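Local coordinates for protein P domain of VPI (Norovirus Hu/GI.7/TCH-060/USA/2003, PDB 4P3I) that forms the protruding part of the norovirus capsid protein VP1 and binds fucose- and galactose-containing glycans, probably host histo-blood group antigens, at residues C106-S111 against A159-S164. Sequence-based numbering, arbitrary orientation.
Sequences CDWHVS and AWVSPS. With GAL (beta-D-galactopyranose), chain E.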
ATOM      1  N   CYS A 106       4.563  10.610  20.084  1.00 12.57           N
ATOM      2  CA  CYS A 106       4.743  11.787  19.247  1.00 12.79           C
ATOM      3  C   CYS A 106       3.383  12.301  18.804  1.00 15.37           C
ATOM      4  O   CYS A 106       2.370  11.608  18.953  1.00 14.81           O
ATOM      5  CB  CYS A 106       5.595  11.449  18.017  1.00 11.85           C
ATOM      6  SG  CYS A 106       4.953  10.066  17.045  1.00 13.50           S
ATOM      7  N   ASP A 107       3.358  13.526  18.280  1.00 14.62           N
ATOM      8  CA  ASP A 107       2.173  14.037  17.596  1.00 11.75           C
ATOM      9  C   ASP A 107       2.038  13.408  16.210  1.00 11.98           C
ATOM     10  O   ASP A 107       3.025  13.212  15.495  1.00 10.83           O
ATOM     11  CB  ASP A 107       2.245  15.560  17.451  1.00 12.34           C
ATOM     12  CG  ASP A 107       1.828  16.297  18.707  1.00 15.78           C
ATOM     13  OD1 ASP A 107       1.828  15.696  19.808  1.00 15.63           O
ATOM     14  OD2 ASP A 107       1.510  17.497  18.592  1.00 17.45           O
ATOM     15  N   TRP A 108       0.808  13.089  15.829  1.00 13.60           N
ATOM     16  CA  TRP A 108       0.545  12.603  14.482  1.00 10.59           C
ATOM     17  C   TRP A 108      -0.169  13.674  13.681  1.00  9.78           C
ATOM     18  O   TRP A 108      -0.911  14.480  14.229  1.00 11.66           O
ATOM     19  CB  TRP A 108      -0.359  11.380  14.514  1.00  9.65           C
ATOM     20  CG  TRP A 108       0.239  10.155  15.107  1.00 10.13           C
ATOM     21  CD1 TRP A 108       1.549   9.930  15.417  1.00 10.38           C
ATOM     22  CD2 TRP A 108      -0.474   8.973  15.472  1.00 12.64           C
ATOM     23  NE1 TRP A 108       1.695   8.666  15.955  1.00 10.07           N
ATOM     24  CE2 TRP A 108       0.464   8.064  16.001  1.00 10.71           C
ATOM     25  CE3 TRP A 108      -1.822   8.597  15.410  1.00 11.70           C
ATOM     26  CZ2 TRP A 108       0.096   6.797  16.459  1.00 11.85           C
ATOM     27  CZ3 TRP A 108      -2.182   7.344  15.862  1.00 10.11           C
ATOM     28  CH2 TRP A 108      -1.229   6.456  16.383  1.00  9.60           C
ATOM     29  N   HIS A 109       0.048  13.663  12.371  1.00 10.92           N
ATOM     30  CA  HIS A 109      -0.672  14.561  11.481  1.00 11.83           C
ATOM     31  C   HIS A 109      -1.232  13.701  10.367  1.00 10.08           C
ATOM     32  O   HIS A 109      -0.483  13.128   9.584  1.00 11.36           O
ATOM     33  CB  HIS A 109       0.268  15.664  10.980  1.00  9.91           C
ATOM     34  CG  HIS A 109       0.944  16.392  12.096  1.00 11.22           C
ATOM     35  ND1 HIS A 109       2.241  16.119  12.480  1.00 12.25           N
ATOM     36  CD2 HIS A 109       0.529  17.423  12.868  1.00 11.27           C
ATOM     37  CE1 HIS A 109       2.585  16.932  13.461  1.00 14.02           C
ATOM     38  NE2 HIS A 109       1.566  17.734  13.715  1.00 12.99           N
ATOM     39  N   VAL A 110      -2.560  13.586  10.342  1.00  9.12           N
ATOM     40  CA  VAL A 110      -3.251  12.579   9.549  1.00  8.82           C
ATOM     41  C   VAL A 110      -4.146  13.296   8.551  1.00  9.13           C
ATOM     42  O   VAL A 110      -4.994  14.096   8.936  1.00 10.43           O
ATOM     43  CB  VAL A 110      -4.125  11.662  10.460  1.00  9.92           C
ATOM     44  CG1 VAL A 110      -4.762  10.533   9.659  1.00 13.42           C
ATOM     45  CG2 VAL A 110      -3.280  11.082  11.592  1.00 11.38           C
ATOM     46  N   SER A 111      -3.932  13.031   7.268  1.00 10.10           N
ATOM     47  CA  SER A 111      -4.681  13.720   6.231  1.00 10.73           C
ATOM     48  C   SER A 111      -5.896  12.885   5.860  1.00  9.54           C
ATOM     49  O   SER A 111      -5.748  11.775   5.333  1.00 11.14           O
ATOM     50  CB  SER A 111      -3.790  13.937   5.009  1.00 13.14           C
ATOM     51  OG  SER A 111      -4.428  14.758   4.045  1.00 14.06           O
ATOM     52  N   ALA A 159       0.387  11.279   7.656  1.00  8.65           N
ATOM     53  CA  ALA A 159       1.137  12.081   6.700  1.00  9.34           C
ATOM     54  C   ALA A 159       2.530  12.402   7.211  1.00 10.51           C
ATOM     55  O   ALA A 159       3.505  12.310   6.464  1.00 10.21           O
ATOM     56  CB  ALA A 159       0.376  13.380   6.379  1.00  8.87           C
ATOM     57  N   TRP A 160       2.620  12.783   8.483  1.00 10.55           N
ATOM     58  CA  TRP A 160       3.916  13.053   9.124  1.00  9.77           C
ATOM     59  C   TRP A 160       3.785  13.044  10.639  1.00  9.81           C
ATOM     60  O   TRP A 160       2.676  13.012  11.167  1.00 10.17           O
ATOM     61  CB  TRP A 160       4.528  14.383   8.643  1.00 10.38           C
ATOM     62  CG  TRP A 160       3.685  15.647   8.824  1.00 11.99           C
ATOM     63  CD1 TRP A 160       2.591  16.013   8.094  1.00 12.75           C
ATOM     64  CD2 TRP A 160       3.930  16.727   9.744  1.00 11.07           C
ATOM     65  NE1 TRP A 160       2.123  17.242   8.517  1.00 12.71           N
ATOM     66  CE2 TRP A 160       2.932  17.701   9.524  1.00 11.80           C
ATOM     67  CE3 TRP A 160       4.893  16.959  10.735  1.00 14.09           C
ATOM     68  CZ2 TRP A 160       2.863  18.886  10.265  1.00 12.79           C
ATOM     69  CZ3 TRP A 160       4.827  18.141  11.464  1.00 12.12           C
ATOM     70  CH2 TRP A 160       3.817  19.088  11.227  1.00 12.35           C
ATOM     71  N   VAL A 161       4.919  13.050  11.331  1.00  9.74           N
ATOM     72  CA  VAL A 161       4.902  13.026  12.790  1.00 10.05           C
ATOM     73  C   VAL A 161       5.881  14.059  13.320  1.00 10.90           C
ATOM     74  O   VAL A 161       6.832  14.442  12.632  1.00 11.31           O
ATOM     75  CB  VAL A 161       5.231  11.615  13.383  1.00  9.87           C
ATOM     76  CG1 VAL A 161       4.207  10.573  12.918  1.00 13.80           C
ATOM     77  CG2 VAL A 161       6.639  11.175  13.018  1.00 11.77           C
ATOM     78  N   SER A 162       5.630  14.523  14.538  1.00 11.40           N
ATOM     79  CA  SER A 162       6.449  15.561  15.145  1.00 12.40           C
ATOM     80  C   SER A 162       6.470  15.363  16.658  1.00 13.58           C
ATOM     81  O   SER A 162       5.683  14.579  17.184  1.00 12.58           O
ATOM     82  CB  SER A 162       5.912  16.951  14.770  1.00 13.51           C
ATOM     83  OG  SER A 162       4.606  17.156  15.273  1.00 12.82           O
ATOM     84  N   PRO A 163       7.389  16.056  17.362  1.00 14.05           N
ATOM     85  CA  PRO A 163       7.512  15.807  18.804  1.00 14.77           C
ATOM     86  C   PRO A 163       6.279  16.199  19.615  1.00 16.33           C
ATOM     87  O   PRO A 163       5.561  17.131  19.254  1.00 17.59           O
ATOM     88  CB  PRO A 163       8.693  16.693  19.215  1.00 19.55           C
ATOM     89  CG  PRO A 163       9.471  16.885  17.977  1.00 20.11           C
ATOM     90  CD  PRO A 163       8.468  16.932  16.868  1.00 14.80           C
ATOM     91  N   SER A 164       6.053  15.487  20.714  1.00 15.44           N
ATOM     92  CA  SER A 164       4.947  15.792  21.622  1.00 19.10           C
ATOM     93  C   SER A 164       5.079  17.166  22.266  1.00 21.80           C
ATOM     94  O   SER A 164       4.079  17.837  22.528  1.00 21.21           O
ATOM     95  CB  SER A 164       4.867  14.725  22.712  1.00 17.65           C
ATOM     96  OG  SER A 164       4.540  13.469  22.146  1.00 16.85           O
TER
HETATM   97  C1  GAL E   2       4.034  22.188  16.593  0.81 24.76           C
HETATM   98  C2  GAL E   2       3.399  20.966  15.952  0.81 21.92           C
HETATM   99  C3  GAL E   2       2.962  19.993  17.035  0.81 16.44           C
HETATM  100  C4  GAL E   2       4.141  19.676  17.939  0.81 17.71           C
HETATM  101  C5  GAL E   2       4.735  20.971  18.471  0.81 20.69           C
HETATM  102  C6  GAL E   2       5.927  20.654  19.375  0.81 24.99           C
HETATM  103  O2  GAL E   2       2.259  21.368  15.179  0.81 21.98           O
HETATM  104  O3  GAL E   2       2.485  18.783  16.428  0.81 17.75           O
HETATM  105  O4  GAL E   2       5.138  18.963  17.194  0.81 15.42           O
HETATM  106  O5  GAL E   2       5.170  21.785  17.372  0.81 20.98           O
HETATM  107  O6  GAL E   2       6.558  21.871  19.778  0.81 29.49           O
HETATM  108  O   HOH W   1       1.967  13.702  21.627  1.00 17.94           O
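The His109 imidazole lies flat on the six-membered ring of Trp160. The centroids are 3.5 Å apart and the planes meet at 18°. CB of His109 sits over the five-membered ring of the same indole as a CH-pi contact. Trp160 reaches this place because CG stands between its backbone N and carbonyl carbon (chi1 57°), which turns the indole under the histidine. The two residues sit on adjacent antiparallel strands, 107-114 and 153-162, of the P-domain sheet. His109 N bonds to Trp160 O. A classic beta bulge sets Ala159 and Trp160 together against His109; His109 O accepts a bond from Ala159 N at 2.8 Å and a weak one from Trp160 N.

Asp107, His109, Trp160 and Ser162 share the face that carries galactose. OD2 of Asp107 accepts from galactose O3 at 2.7 Å, and it also forms a salt bridge with Lys130. From the edge of its ring, His109 NE2 donates to the same O3 at 3.1 Å. Pro163 O accepts from galactose O4 at 2.8 Å. A water joins Asp107 OD1 to Ser164 OG.

On the other face, Trp108 CD1 touches Val161 CG1 at 3.7 Å. The Trp108 NE1 bond goes to Ile103 O.

Trp160 also touches a bound fucose. The stack probably limits rotation of the imidazole and helps to hold NE2 toward galactose O3. O3 gives its proton to the carboxylate and takes one from the imidazole, so the site probably reads the position of this hydroxyl.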